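Local coordinates for protein peptidoglycan-N-acetylglucosamine deacetylase BC_1960 (Bacillus cereus, PDB 4L1G) that removes the acetyl group from N-acetylglucosamine residues of cell-wall peptidoglycan, using a zinc cofactor, and also acts on soluble chitin and N-acetylchitooligomers, at residues 76-81 against 219-224. Residues are numbered along the deposited sequence; the frame is centred on the assembly and turned at random.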
ATOM      1  N   ALA A  76       6.319   7.705  -1.774  1.00  8.76           N
ATOM      2  CA  ALA A  76       5.796   6.717  -0.838  1.00  8.73           C
ATOM      3  C   ALA A  76       5.944   5.288  -1.352  1.00  8.81           C
ATOM      4  O   ALA A  76       5.465   4.955  -2.437  1.00  8.67           O
ATOM      5  CB  ALA A  76       4.334   7.016  -0.512  1.00  8.45           C
ATOM      6  N   LEU A  77       6.616   4.453  -0.566  1.00  9.17           N
ATOM      7  CA  LEU A  77       6.671   3.021  -0.835  1.00  9.38           C
ATOM      8  C   LEU A  77       5.442   2.347  -0.234  1.00  9.23           C
ATOM      9  O   LEU A  77       5.102   2.583   0.926  1.00  9.26           O
ATOM     10  CB  LEU A  77       7.936   2.403  -0.236  1.00  9.99           C
ATOM     11  CG  LEU A  77       9.281   2.744  -0.876  1.00 10.35           C
ATOM     12  CD1 LEU A  77      10.427   2.324   0.034  1.00 11.03           C
ATOM     13  CD2 LEU A  77       9.408   2.079  -2.235  1.00 10.48           C
ATOM     14  N   THR A  78       4.767   1.523  -1.029  1.00  9.17           N
ATOM     15  CA  THR A  78       3.634   0.745  -0.533  1.00  9.15           C
ATOM     16  C   THR A  78       3.790  -0.715  -0.930  1.00  9.28           C
ATOM     17  O   THR A  78       4.351  -1.021  -1.983  1.00  9.04           O
ATOM     18  CB  THR A  78       2.281   1.281  -1.051  1.00  8.73           C
ATOM     19  OG1 THR A  78       2.174   1.051  -2.461  1.00  8.70           O
ATOM     20  CG2 THR A  78       2.135   2.773  -0.761  1.00  8.44           C
ATOM     21  N   PHE A  79       3.294  -1.612  -0.081  1.00  9.44           N
ATOM     22  CA  PHE A  79       3.421  -3.050  -0.310  1.00  9.36           C
ATOM     23  C   PHE A  79       2.080  -3.761  -0.117  1.00  9.17           C
ATOM     24  O   PHE A  79       1.427  -3.604   0.916  1.00  9.44           O
ATOM     25  CB  PHE A  79       4.480  -3.643   0.625  1.00 10.15           C
ATOM     26  CG  PHE A  79       5.839  -3.008   0.487  1.00 10.57           C
ATOM     27  CD1 PHE A  79       6.187  -1.906   1.254  1.00 10.88           C
ATOM     28  CD2 PHE A  79       6.767  -3.514  -0.407  1.00 10.58           C
ATOM     29  CE1 PHE A  79       7.437  -1.318   1.129  1.00 11.07           C
ATOM     30  CE2 PHE A  79       8.019  -2.932  -0.537  1.00 11.04           C
ATOM     31  CZ  PHE A  79       8.353  -1.831   0.233  1.00 11.49           C
ATOM     32  N   ASP A  80       1.682  -4.551  -1.111  1.00 12.82           N
ATOM     33  CA  ASP A  80       0.370  -5.198  -1.115  1.00 12.89           C
ATOM     34  C   ASP A  80       0.413  -6.686  -0.780  1.00 14.26           C
ATOM     35  O   ASP A  80       1.433  -7.347  -0.984  1.00 15.45           O
ATOM     36  CB  ASP A  80      -0.296  -5.025  -2.481  1.00 12.50           C
ATOM     37  CG  ASP A  80      -0.921  -3.660  -2.658  1.00 11.33           C
ATOM     38  OD1 ASP A  80      -0.764  -2.804  -1.762  1.00 10.87           O
ATOM     39  OD2 ASP A  80      -1.571  -3.445  -3.703  1.00 11.13           O
ATOM     40  N   ASP A  81      -0.711  -7.184  -0.260  1.00 12.86           N
ATOM     41  CA  ASP A  81      -1.000  -8.617  -0.089  1.00 13.55           C
ATOM     42  C   ASP A  81      -0.406  -9.288   1.149  1.00 14.10           C
ATOM     43  O   ASP A  81      -0.576 -10.491   1.344  1.00 14.85           O
ATOM     44  CB  ASP A  81      -0.650  -9.425  -1.347  1.00 21.57           C
ATOM     45  CG  ASP A  81      -1.354  -8.913  -2.583  1.00 21.06           C
ATOM     46  OD1 ASP A  81      -2.352  -8.178  -2.435  1.00 20.26           O
ATOM     47  OD2 ASP A  81      -0.909  -9.250  -3.702  1.00 21.56           O
ATOM     48  N   GLY A 219       5.818  13.108  -5.241  1.00  9.17           N
ATOM     49  CA  GLY A 219       4.435  12.708  -5.053  1.00  8.84           C
ATOM     50  C   GLY A 219       4.131  11.291  -5.502  1.00  8.57           C
ATOM     51  O   GLY A 219       3.022  10.802  -5.299  1.00  8.34           O
ATOM     52  N   SER A 220       5.111  10.626  -6.107  1.00  8.70           N
ATOM     53  CA  SER A 220       4.917   9.271  -6.624  1.00  8.61           C
ATOM     54  C   SER A 220       4.553   8.251  -5.543  1.00  8.39           C
ATOM     55  O   SER A 220       5.173   8.201  -4.477  1.00  8.45           O
ATOM     56  CB  SER A 220       6.160   8.790  -7.382  1.00  8.97           C
ATOM     57  OG  SER A 220       6.331   9.497  -8.600  1.00  9.26           O
ATOM     58  N   VAL A 221       3.537   7.444  -5.830  1.00  8.24           N
ATOM     59  CA  VAL A 221       3.201   6.307  -4.986  1.00  8.15           C
ATOM     60  C   VAL A 221       3.607   5.027  -5.706  1.00  8.38           C
ATOM     61  O   VAL A 221       3.067   4.693  -6.760  1.00  8.46           O
ATOM     62  CB  VAL A 221       1.703   6.271  -4.634  1.00  7.95           C
ATOM     63  CG1 VAL A 221       1.369   5.002  -3.865  1.00  7.97           C
ATOM     64  CG2 VAL A 221       1.320   7.504  -3.829  1.00  7.88           C
ATOM     65  N   ILE A 222       4.576   4.323  -5.131  1.00  8.60           N
ATOM     66  CA  ILE A 222       5.154   3.137  -5.753  1.00  8.66           C
ATOM     67  C   ILE A 222       4.441   1.870  -5.279  1.00  8.51           C
ATOM     68  O   ILE A 222       4.089   1.756  -4.104  1.00  8.66           O
ATOM     69  CB  ILE A 222       6.662   3.050  -5.435  1.00  8.92           C
ATOM     70  CG1 ILE A 222       7.358   4.353  -5.844  1.00  9.17           C
ATOM     71  CG2 ILE A 222       7.301   1.854  -6.125  1.00  8.67           C
ATOM     72  CD1 ILE A 222       8.754   4.514  -5.275  1.00  9.70           C
ATOM     73  N   LEU A 223       4.220   0.930  -6.197  1.00 10.29           N
ATOM     74  CA  LEU A 223       3.550  -0.326  -5.863  1.00 10.70           C
ATOM     75  C   LEU A 223       4.486  -1.530  -5.894  1.00 12.30           C
ATOM     76  O   LEU A 223       5.062  -1.860  -6.932  1.00 13.64           O
ATOM     77  CB  LEU A 223       2.370  -0.586  -6.803  1.00 10.69           C
ATOM     78  CG  LEU A 223       1.700  -1.957  -6.641  1.00 11.36           C
ATOM     79  CD1 LEU A 223       0.977  -2.055  -5.306  1.00 10.59           C
ATOM     80  CD2 LEU A 223       0.748  -2.255  -7.789  1.00 11.44           C
ATOM     81  N   GLN A 224       4.623  -2.184  -4.746  1.00 10.45           N
ATOM     82  CA  GLN A 224       5.312  -3.466  -4.661  1.00 12.10           C
ATOM     83  C   GLN A 224       4.436  -4.474  -3.918  1.00 12.38           C
ATOM     84  O   GLN A 224       3.392  -4.112  -3.371  1.00 11.21           O
ATOM     85  CB  GLN A 224       6.665  -3.310  -3.971  1.00 12.06           C
ATOM     86  CG  GLN A 224       7.722  -2.665  -4.844  1.00 12.51           C
ATOM     87  CD  GLN A 224       8.983  -2.333  -4.081  1.00 12.17           C
ATOM     88  OE1 GLN A 224       9.024  -1.363  -3.323  1.00 10.79           O
ATOM     89  NE2 GLN A 224      10.023  -3.138  -4.273  1.00 13.53           N
TER
HETATM   90  O   HOH W   1       6.815   0.241  -3.102  1.00  5.14           O
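Ala76, Thr78 and Asp80 join Ser220, Ile222 and Gln224 through the backbone bonds of two neighbouring parallel strands; the short segments run at 29° to each other. The bond from Ile222 N to Ala76 O, 2.9 Å, is nearly straight, whereas Thr78 N reaches Ile222 O at 3.2 Å with an N-H...O angle of only 138°. That same carbonyl oxygen takes a second, shorter bond from Thr78 OG1 at 2.6 Å, the two donors arriving from opposite faces of its plane. Threonine suits this place because its hydroxyl, set between the backbone N and carbonyl carbon (chi1 68°), turns back to the neighbouring strand and also meets Arg169.

On the face of Leu77 and Phe79, Gln224 suits a mixed setting: its aliphatic part lies alongside the phenyl ring, CB 3.6 Å from Phe79 CD2, while its amide has polar partners at both ends, Ser235 OG at NE2 and, at OE1, a water 2.7 Å away that bridges to Thr78 O. The branched ends of Leu77 and Ile222 pack together, CD2 to CD1 3.9 Å.

On the opposite face from Phe79, Leu223 CD1 lies 3.3 Å from Asp80 OD2, an apolar neighbour of the predicted proton acceptor, whose OD1 forms a salt bridge with Arg169. Parallel strands that bring a predicted catalytic residue and a zinc ligand, Asp81, to their C-terminal ends are characteristic of the NodB-type, TIM-barrel-like polysaccharide deacetylase fold.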